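Local coordinates for signal recognition particle 19 kDa protein (Pyrococcus furiosus, PDB 3DLV) that probably binds 7S RNA directly in the archaeal signal recognition particle and mediates attachment of the 54 kDa subunit, at residues V5-E10 / F70-L75; S9-R14 / E30-E35; R21-S26 / S84-A89. One frame throughout, in Å; residues are numbered along the deposited sequence.

Interaction 1 of 3, residues V5-E10 / F70-L75; sequences VVWPSE and FGMIVL
Val6 and Ile73 sit opposite each other as an antiparallel hydrogen-bonded pair, their side chains leaving the sheet on the same face, with Val6 CB 4.4 Å from Ile73 CB. The backbone locks this pair twice: Val6 N gives to Ile73 O at 2.7 Å, almost straight, and Ile73 N gives to Val6 O at 2.9 Å. On the same side Val6 CG2 meets Leu75 CD1 at 3.6 Å, the two side chains crossing obliquely. Val5 and Val74, a non-hydrogen-bonded pair, turn to the other face, where Val5 CG2 meets Val74 CG2 at 4.1 Å.

Met72 folds back on itself (chi2 -74°, chi3 -35°), which lays its thioether against the chain opposite: Met72 CE touches Trp7 CB and lies unusually close to Val5 CG1, while Met72 SD stands 3.5 Å from Trp7 CD1. The Met72 and Trp7 side chains run side by side in the same direction. This is an oblique Met-aromatic contact, the sulfur lying 55° off the normal of the five-membered ring. Gly71 O approaches the indole edge in its plane and also lies 3.1 Å from Pro8 CD. A water accepts from Gly71 N and, weakly, from Trp7 NE1. Past the strand end, Trp7 N donates to Glu10 OE1 at 3.0 Å, and Glu10 OE2 is paired with Lys81.

The contact joins outer strand 3-6 to strand 69-76, the centre of the three-stranded antiparallel sheet, with 47-55 beyond. Helices 34-43 and 81-100 pack on the face carrying Val6, Ile73 and Leu75, through Ile37 and Leu85 among others.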
loop_
_atom_site.group_PDB
_atom_site.type_symbol
_atom_site.label_atom_id
_atom_site.label_comp_id
_atom_site.label_asym_id
_atom_site.label_seq_id
_atom_site.Cartn_x
_atom_site.Cartn_y
_atom_site.Cartn_z
ATOM N N VAL A 5 2.000 -7.595 -8.593
ATOM C CA VAL A 5 2.455 -6.228 -8.373
ATOM C C VAL A 5 1.501 -5.510 -7.432
ATOM O O VAL A 5 0.292 -5.730 -7.479
ATOM C CB VAL A 5 2.559 -5.448 -9.695
ATOM C CG1 VAL A 5 2.935 -3.999 -9.434
ATOM C CG2 VAL A 5 3.580 -6.099 -10.614
ATOM N N VAL A 6 2.058 -4.674 -6.563
ATOM C CA VAL A 6 1.258 -3.799 -5.728
ATOM C C VAL A 6 1.450 -2.352 -6.161
ATOM O O VAL A 6 2.573 -1.855 -6.280
ATOM C CB VAL A 6 1.566 -3.951 -4.228
ATOM C CG1 VAL A 6 0.730 -2.959 -3.436
ATOM C CG2 VAL A 6 1.288 -5.384 -3.774
ATOM N N TRP A 7 0.323 -1.704 -6.414
ATOM C CA TRP A 7 0.255 -0.326 -6.853
ATOM C C TRP A 7 -0.453 0.420 -5.720
ATOM O O TRP A 7 -1.555 0.048 -5.335
ATOM C CB TRP A 7 -0.562 -0.300 -8.153
ATOM C CG TRP A 7 -0.726 1.026 -8.816
ATOM C CD1 TRP A 7 0.228 1.989 -8.994
ATOM C CD2 TRP A 7 -1.916 1.519 -9.438
ATOM N NE1 TRP A 7 -0.305 3.061 -9.672
ATOM C CE2 TRP A 7 -1.618 2.796 -9.953
ATOM C CE3 TRP A 7 -3.206 1.007 -9.598
ATOM C CZ2 TRP A 7 -2.571 3.572 -10.619
ATOM C CZ3 TRP A 7 -4.150 1.779 -10.259
ATOM C CH2 TRP A 7 -3.827 3.048 -10.756
ATOM N N PRO A 8 0.190 1.457 -5.160
ATOM C CA PRO A 8 -0.368 2.138 -3.988
ATOM C C PRO A 8 -1.833 2.542 -4.136
ATOM O O PRO A 8 -2.556 2.502 -3.145
ATOM C CB PRO A 8 0.510 3.386 -3.855
ATOM C CG PRO A 8 1.806 2.990 -4.477
ATOM C CD PRO A 8 1.451 2.072 -5.608
ATOM N N SER A 9 -2.262 2.921 -5.338
ATOM C CA SER A 9 -3.650 3.330 -5.546
ATOM C C SER A 9 -4.639 2.226 -5.184
ATOM O O SER A 9 -5.760 2.512 -4.773
ATOM C CB SER A 9 -3.882 3.781 -6.989
ATOM O OG SER A 9 -3.249 5.022 -7.227
ATOM N N GLU A 10 -4.215 0.971 -5.337
ATOM C CA GLU A 10 -5.067 -0.183 -5.051
ATOM C C GLU A 10 -5.597 -0.234 -3.619
ATOM O O GLU A 10 -6.649 -0.818 -3.368
ATOM C CB GLU A 10 -4.330 -1.494 -5.379
ATOM C CG GLU A 10 -4.188 -1.752 -6.870
ATOM C CD GLU A 10 -3.160 -2.823 -7.200
ATOM O OE1 GLU A 10 -2.289 -3.106 -6.351
ATOM O OE2 GLU A 10 -3.214 -3.367 -8.327
ATOM N N PHE A 70 5.223 8.031 -9.225
ATOM C CA PHE A 70 4.938 6.685 -9.694
ATOM C C PHE A 70 5.618 5.701 -8.761
ATOM O O PHE A 70 6.769 5.891 -8.399
ATOM C CB PHE A 70 5.445 6.507 -11.125
ATOM C CG PHE A 70 5.349 5.100 -11.634
ATOM C CD1 PHE A 70 4.167 4.626 -12.181
ATOM C CD2 PHE A 70 6.443 4.248 -11.569
ATOM C CE1 PHE A 70 4.076 3.329 -12.653
ATOM C CE2 PHE A 70 6.359 2.950 -12.041
ATOM C CZ PHE A 70 5.171 2.492 -12.587
ATOM N N GLY A 71 4.908 4.656 -8.359
ATOM C CA GLY A 71 5.481 3.671 -7.457
ATOM C C GLY A 71 4.857 2.306 -7.663
ATOM O O GLY A 71 3.646 2.201 -7.858
ATOM N N MET A 72 5.687 1.268 -7.646
ATOM C CA MET A 72 5.228 -0.107 -7.823
ATOM C C MET A 72 6.105 -1.038 -6.993
ATOM O O MET A 72 7.314 -0.829 -6.882
ATOM C CB MET A 72 5.323 -0.531 -9.289
ATOM C CG MET A 72 4.935 0.535 -10.299
ATOM S SD MET A 72 3.160 0.849 -10.419
ATOM C CE MET A 72 2.540 -0.787 -10.152
ATOM N N ILE A 73 5.496 -2.063 -6.411
ATOM C CA ILE A 73 6.237 -3.069 -5.655
ATOM C C ILE A 73 5.880 -4.451 -6.193
ATOM O O ILE A 73 4.705 -4.811 -6.241
ATOM C CB ILE A 73 5.887 -3.023 -4.154
ATOM C CG1 ILE A 73 6.180 -1.639 -3.561
ATOM C CG2 ILE A 73 6.652 -4.092 -3.380
ATOM C CD1 ILE A 73 4.978 -0.730 -3.511
ATOM N N VAL A 74 6.882 -5.216 -6.618
ATOM C CA VAL A 74 6.651 -6.606 -6.997
ATOM C C VAL A 74 6.913 -7.482 -5.775
ATOM O O VAL A 74 7.992 -7.437 -5.187
ATOM C CB VAL A 74 7.541 -7.056 -8.167
ATOM C CG1 VAL A 74 7.111 -8.443 -8.658
ATOM C CG2 VAL A 74 7.473 -6.040 -9.298
ATOM N N LEU A 75 5.903 -8.256 -5.398
ATOM C CA LEU A 75 5.939 -9.060 -4.184
ATOM C C LEU A 75 5.660 -10.525 -4.485
ATOM O O LEU A 75 5.000 -10.860 -5.469
ATOM C CB LEU A 75 4.855 -8.584 -3.215
ATOM C CG LEU A 75 4.951 -7.179 -2.640
ATOM C CD1 LEU A 75 3.773 -6.926 -1.736
ATOM C CD2 LEU A 75 6.257 -7.033 -1.882
HETATM O O HOH W 1 1.773 4.658 -8.845
#

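Interaction 2 of 3, residues S9-R14 / E30-E35; sequences SELDSR and ESPRVE
A polar junction between two loop stretches, with an apolar flank, joins Asp12 and Arg14, in the loop after strand 3-6, to Ser31 and Pro32, just before helix 34-43. Asp12 OD1 accepts from Ser31 N at 3.1 Å across the contact and from Arg14 N at 3.0 Å within its own segment, the latter making an Asx turn. The two donors reach OD1 from opposite faces of the carboxylate plane. Asp12 OD2 forms a salt bridge with Arg14 NH1 at 2.7 Å. Arg14, bent at chi2 and chi3, sets one face of its guanidinium against Ser31 OG, and Arg14 CD rests 3.4 Å from Glu30 CG.

Pro32 wedges in at about a right angle to Asp12, with Pro32 CD 3.4 Å from Asp12 CG. On the apolar flank, Pro32 CG and Leu11 CG pass at 4.0 Å. Helix 81-100 reaches in as well: Arg96 bonds to Glu30 O.

With an alanine in place of Asp12, Ser31 N and Arg14 N would probably lose their shared acceptor, and the guanidinium a partner that holds its rotation. One buried carboxylate, probably kept charged by Arg14, thus helps to hold the two loops together.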
loop_
_atom_site.group_PDB
_atom_site.type_symbol
_atom_site.label_atom_id
_atom_site.label_comp_id
_atom_site.label_asym_id
_atom_site.label_seq_id
_atom_site.Cartn_x
_atom_site.Cartn_y
_atom_site.Cartn_z
ATOM N N SER A 9 -2.262 2.921 -5.338
ATOM C CA SER A 9 -3.650 3.330 -5.546
ATOM C C SER A 9 -4.639 2.226 -5.184
ATOM O O SER A 9 -5.760 2.512 -4.773
ATOM C CB SER A 9 -3.882 3.781 -6.989
ATOM O OG SER A 9 -3.249 5.022 -7.227
ATOM N N GLU A 10 -4.215 0.971 -5.337
ATOM C CA GLU A 10 -5.067 -0.183 -5.051
ATOM C C GLU A 10 -5.597 -0.234 -3.619
ATOM O O GLU A 10 -6.649 -0.818 -3.368
ATOM C CB GLU A 10 -4.330 -1.494 -5.379
ATOM C CG GLU A 10 -4.188 -1.752 -6.870
ATOM C CD GLU A 10 -3.160 -2.823 -7.200
ATOM O OE1 GLU A 10 -2.289 -3.106 -6.351
ATOM O OE2 GLU A 10 -3.214 -3.367 -8.327
ATOM N N LEU A 11 -4.879 0.367 -2.678
ATOM C CA LEU A 11 -5.322 0.324 -1.282
ATOM C C LEU A 11 -5.480 1.721 -0.681
ATOM O O LEU A 11 -5.394 1.901 0.530
ATOM C CB LEU A 11 -4.389 -0.542 -0.429
ATOM C CG LEU A 11 -2.901 -0.205 -0.370
ATOM C CD1 LEU A 11 -2.350 -0.484 1.027
ATOM C CD2 LEU A 11 -2.107 -0.973 -1.420
ATOM N N ASP A 12 -5.725 2.703 -1.542
ATOM C CA ASP A 12 -5.801 4.096 -1.124
ATOM C C ASP A 12 -7.257 4.517 -0.914
ATOM O O ASP A 12 -8.053 4.558 -1.863
ATOM C CB ASP A 12 -5.114 4.989 -2.163
ATOM C CG ASP A 12 -4.994 6.442 -1.713
ATOM O OD1 ASP A 12 -5.597 6.816 -0.681
ATOM O OD2 ASP A 12 -4.290 7.214 -2.398
ATOM N N SER A 13 -7.596 4.826 0.339
ATOM C CA SER A 13 -8.976 5.107 0.727
ATOM C C SER A 13 -9.481 6.433 0.178
ATOM O O SER A 13 -10.683 6.697 0.202
ATOM C CB SER A 13 -9.125 5.088 2.254
ATOM O OG SER A 13 -8.256 6.028 2.858
ATOM N N ARG A 14 -8.568 7.258 -0.325
ATOM C CA ARG A 14 -8.948 8.531 -0.917
ATOM C C ARG A 14 -9.587 8.331 -2.279
ATOM O O ARG A 14 -10.267 9.224 -2.775
ATOM C CB ARG A 14 -7.732 9.435 -1.094
ATOM C CG ARG A 14 -6.935 9.679 0.165
ATOM C CD ARG A 14 -5.477 9.882 -0.193
ATOM N NE ARG A 14 -5.319 10.809 -1.306
ATOM C CZ ARG A 14 -4.346 10.734 -2.208
ATOM N NH1 ARG A 14 -3.449 9.761 -2.138
ATOM N NH2 ARG A 14 -4.278 11.625 -3.189
ATOM N N GLU A 30 -5.398 6.113 3.865
ATOM C CA GLU A 30 -5.178 7.340 3.109
ATOM C C GLU A 30 -3.722 7.503 2.671
ATOM O O GLU A 30 -2.805 7.415 3.489
ATOM C CB GLU A 30 -5.607 8.554 3.935
ATOM C CG GLU A 30 -5.316 9.876 3.248
ATOM C CD GLU A 30 -5.793 11.070 4.040
ATOM O OE1 GLU A 30 -6.343 10.872 5.144
ATOM O OE2 GLU A 30 -5.614 12.207 3.556
ATOM N N SER A 31 -3.527 7.754 1.380
ATOM C CA SER A 31 -2.202 7.995 0.793
ATOM C C SER A 31 -1.124 6.997 1.214
ATOM O O SER A 31 -0.144 7.380 1.852
ATOM C CB SER A 31 -1.714 9.418 1.106
ATOM O OG SER A 31 -2.517 10.398 0.474
ATOM N N PRO A 32 -1.285 5.716 0.845
ATOM C CA PRO A 32 -0.243 4.735 1.182
ATOM C C PRO A 32 1.048 5.058 0.434
ATOM O O PRO A 32 1.025 5.204 -0.788
ATOM C CB PRO A 32 -0.813 3.402 0.671
ATOM C CG PRO A 32 -2.224 3.685 0.211
ATOM C CD PRO A 32 -2.348 5.153 -0.005
ATOM N N ARG A 33 2.161 5.167 1.150
ATOM C CA ARG A 33 3.440 5.448 0.502
ATOM C C ARG A 33 4.143 4.151 0.120
ATOM O O ARG A 33 3.954 3.128 0.769
ATOM C CB ARG A 33 4.339 6.259 1.432
ATOM C CG ARG A 33 3.857 7.672 1.719
ATOM C CD ARG A 33 4.439 8.140 3.036
ATOM N NE ARG A 33 5.730 7.504 3.281
ATOM C CZ ARG A 33 6.274 7.345 4.481
ATOM N NH1 ARG A 33 5.640 7.778 5.563
ATOM N NH2 ARG A 33 7.453 6.747 4.599
ATOM N N VAL A 34 4.956 4.193 -0.930
ATOM C CA VAL A 34 5.701 3.007 -1.343
ATOM C C VAL A 34 6.512 2.413 -0.195
ATOM O O VAL A 34 6.522 1.203 0.008
ATOM C CB VAL A 34 6.650 3.309 -2.514
ATOM C CG1 VAL A 34 7.586 2.132 -2.739
ATOM C CG2 VAL A 34 5.854 3.622 -3.771
ATOM N N GLU A 35 7.190 3.275 0.559
ATOM C CA GLU A 35 8.029 2.821 1.656
ATOM C C GLU A 35 7.200 2.155 2.754
ATOM O O GLU A 35 7.669 1.232 3.420
ATOM C CB GLU A 35 8.826 3.995 2.234
#

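Interaction 3 of 3, residues R21-S26 / S84-A89; sequences RIVPRS and SLKLIA
Val23 and Leu85 make the centre of this contact, where a loop with no regular structure lies against helix 81-100. Val23 turns CG1 anti to its backbone N (chi1 176°), which leaves Val23 CG2, beside that N, to press on Leu85 CB at 3.6 Å. The other methyl, Val23 CG1, comes no closer than 4.4 Å to Lys86 CG. Leu85 slants across Val23. Leu85 CD1 is anti to CA (chi2 178°) and reaches out to Ile22, lying 4.1 Å from both Ile22 CD1 and Ile22 CG2. Ile22 crosses Leu85 at about a right angle.

One residue further along each segment, Lys86 is extended beyond CG and passes Pro24 at about a right angle. Lys86 CE lies 3.7 Å from Pro24 CD, so the hydrocarbon part does most of the packing, and Lys86 NZ lies beside the ring, 4.2 Å from Pro24 CG.

On the loop side, Arg21 curls back to its own segment. Arg21 NH1 donates to Val23 O at 3.1 Å, with the oxygen in the guanidinium plane and the donor tilted 21° from the carbonyl plane. Arg21 NE bonds to Leu15 O, so one guanidinium ties two loop carbonyls.

Leu85 also meets Val6 of strand 3-6, and Val23 meets Leu11, which places the loop at the side of the hydrophobic core. Across the contact the chemistry is apolar: a valine methyl rests on the leucine CB, and the Ile22 and Leu85 methyls meet beside it. The loop is thus held to the helix by shape and apolar burial, the partly exposed Lys86 contributing its carbon chain.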
loop_
_atom_site.group_PDB
_atom_site.type_symbol
_atom_site.label_atom_id
_atom_site.label_comp_id
_atom_site.label_asym_id
_atom_site.label_seq_id
_atom_site.Cartn_x
_atom_site.Cartn_y
_atom_site.Cartn_z
ATOM N N ARG A 21 -8.883 1.850 -6.719
ATOM C CA ARG A 21 -8.933 1.193 -5.421
ATOM C C ARG A 21 -9.576 -0.187 -5.546
ATOM O O ARG A 21 -10.642 -0.328 -6.150
ATOM C CB ARG A 21 -9.663 2.056 -4.379
ATOM C CG ARG A 21 -9.812 1.368 -3.021
ATOM C CD ARG A 21 -10.374 2.299 -1.964
ATOM N NE ARG A 21 -11.605 2.948 -2.398
ATOM C CZ ARG A 21 -12.810 2.401 -2.333
ATOM N NH1 ARG A 21 -12.962 1.178 -1.844
ATOM N NH2 ARG A 21 -13.868 3.078 -2.760
ATOM N N ILE A 22 -8.907 -1.195 -4.983
ATOM C CA ILE A 22 -9.394 -2.571 -4.953
ATOM C C ILE A 22 -9.903 -2.937 -3.557
ATOM O O ILE A 22 -10.898 -3.644 -3.411
ATOM C CB ILE A 22 -8.253 -3.555 -5.286
ATOM C CG1 ILE A 22 -7.817 -3.418 -6.743
ATOM C CG2 ILE A 22 -8.662 -4.986 -4.973
ATOM C CD1 ILE A 22 -6.688 -4.371 -7.117
ATOM N N VAL A 23 -9.203 -2.451 -2.536
ATOM C CA VAL A 23 -9.469 -2.809 -1.143
ATOM C C VAL A 23 -10.728 -2.112 -0.622
ATOM O O VAL A 23 -10.964 -0.943 -0.925
ATOM C CB VAL A 23 -8.260 -2.447 -0.253
ATOM C CG1 VAL A 23 -8.549 -2.721 1.205
ATOM C CG2 VAL A 23 -7.025 -3.214 -0.704
ATOM N N PRO A 24 -11.556 -2.836 0.154
ATOM C CA PRO A 24 -12.783 -2.240 0.702
ATOM C C PRO A 24 -12.502 -0.914 1.399
ATOM O O PRO A 24 -11.475 -0.779 2.051
ATOM C CB PRO A 24 -13.246 -3.284 1.725
ATOM C CG PRO A 24 -12.739 -4.578 1.180
ATOM C CD PRO A 24 -11.421 -4.259 0.517
ATOM N N ARG A 25 -13.417 0.044 1.281
ATOM C CA ARG A 25 -13.190 1.396 1.785
ATOM C C ARG A 25 -12.734 1.461 3.245
ATOM O O ARG A 25 -11.853 2.246 3.591
ATOM C CB ARG A 25 -14.444 2.257 1.583
ATOM C CG ARG A 25 -15.657 1.774 2.364
ATOM C CD ARG A 25 -16.868 2.660 2.119
ATOM N NE ARG A 25 -17.387 2.512 0.764
ATOM C CZ ARG A 25 -18.465 1.801 0.447
ATOM N NH1 ARG A 25 -19.150 1.171 1.394
ATOM N NH2 ARG A 25 -18.861 1.723 -0.815
ATOM N N SER A 26 -13.326 0.628 4.095
ATOM C CA SER A 26 -13.060 0.696 5.525
ATOM C C SER A 26 -11.697 0.120 5.900
ATOM O O SER A 26 -11.180 0.400 6.980
ATOM C CB SER A 26 -14.167 -0.013 6.307
ATOM O OG SER A 26 -14.265 -1.376 5.928
ATOM N N SER A 84 -3.707 -10.374 0.428
ATOM C CA SER A 84 -2.428 -9.727 0.695
ATOM C C SER A 84 -2.589 -8.211 0.840
ATOM O O SER A 84 -1.996 -7.602 1.729
ATOM C CB SER A 84 -1.429 -10.059 -0.416
ATOM O OG SER A 84 -1.146 -11.450 -0.414
ATOM N N LEU A 85 -3.374 -7.613 -0.050
ATOM C CA LEU A 85 -3.616 -6.170 -0.027
ATOM C C LEU A 85 -4.321 -5.737 1.246
ATOM O O LEU A 85 -4.007 -4.699 1.816
ATOM C CB LEU A 85 -4.462 -5.741 -1.225
ATOM C CG LEU A 85 -3.787 -5.772 -2.593
ATOM C CD1 LEU A 85 -4.774 -5.358 -3.679
ATOM C CD2 LEU A 85 -2.579 -4.870 -2.586
ATOM N N LYS A 86 -5.293 -6.529 1.676
ATOM C CA LYS A 86 -6.000 -6.247 2.924
ATOM C C LYS A 86 -5.074 -6.298 4.127
ATOM O O LYS A 86 -5.157 -5.440 5.003
ATOM C CB LYS A 86 -7.187 -7.198 3.114
ATOM C CG LYS A 86 -8.243 -7.035 2.023
ATOM C CD LYS A 86 -9.454 -7.938 2.226
ATOM C CE LYS A 86 -10.443 -7.793 1.069
ATOM N NZ LYS A 86 -11.664 -8.616 1.278
ATOM N N LEU A 87 -4.189 -7.294 4.170
ATOM C CA LEU A 87 -3.222 -7.409 5.268
ATOM C C LEU A 87 -2.233 -6.249 5.266
ATOM O O LEU A 87 -1.868 -5.730 6.321
ATOM C CB LEU A 87 -2.456 -8.726 5.184
ATOM C CG LEU A 87 -3.301 -9.994 5.315
ATOM C CD1 LEU A 87 -2.488 -11.223 4.910
ATOM C CD2 LEU A 87 -3.837 -10.130 6.734
ATOM N N ILE A 88 -1.798 -5.853 4.072
ATOM C CA ILE A 88 -0.882 -4.734 3.927
ATOM C C ILE A 88 -1.525 -3.437 4.444
ATOM O O ILE A 88 -0.931 -2.706 5.238
ATOM C CB ILE A 88 -0.438 -4.581 2.449
ATOM C CG1 ILE A 88 0.511 -5.721 2.067
ATOM C CG2 ILE A 88 0.231 -3.232 2.225
ATOM C CD1 ILE A 88 0.929 -5.731 0.602
ATOM N N ALA A 89 -2.752 -3.174 4.009
ATOM C CA ALA A 89 -3.511 -2.017 4.487
ATOM C C ALA A 89 -3.673 -1.979 6.014
ATOM O O ALA A 89 -3.515 -0.928 6.642
ATOM C CB ALA A 89 -4.867 -1.977 3.811
#

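Overall arrangement
Along the chain, interactions 1 and 2 start from the same stretch and share Ser9 and Glu10; their centres lie about 9 Å apart. The centre of interaction 3 is about 9 Å from that of interaction 2 and about 12 Å from that of interaction 1, and its segments alternate along the chain with those of both. Glu10 O, which probably bonds to Ile22 N and Val23 N, joins the loop of interaction 3 to the other two. Leu11 packs on Val6 and Val23, and Leu75 on Ile88, so the contacts meet in one core. Together they tie the three-stranded sheet, helices 34-43 and 81-100 and the long loop after strand 3-6 into a single compact SRP19 fold.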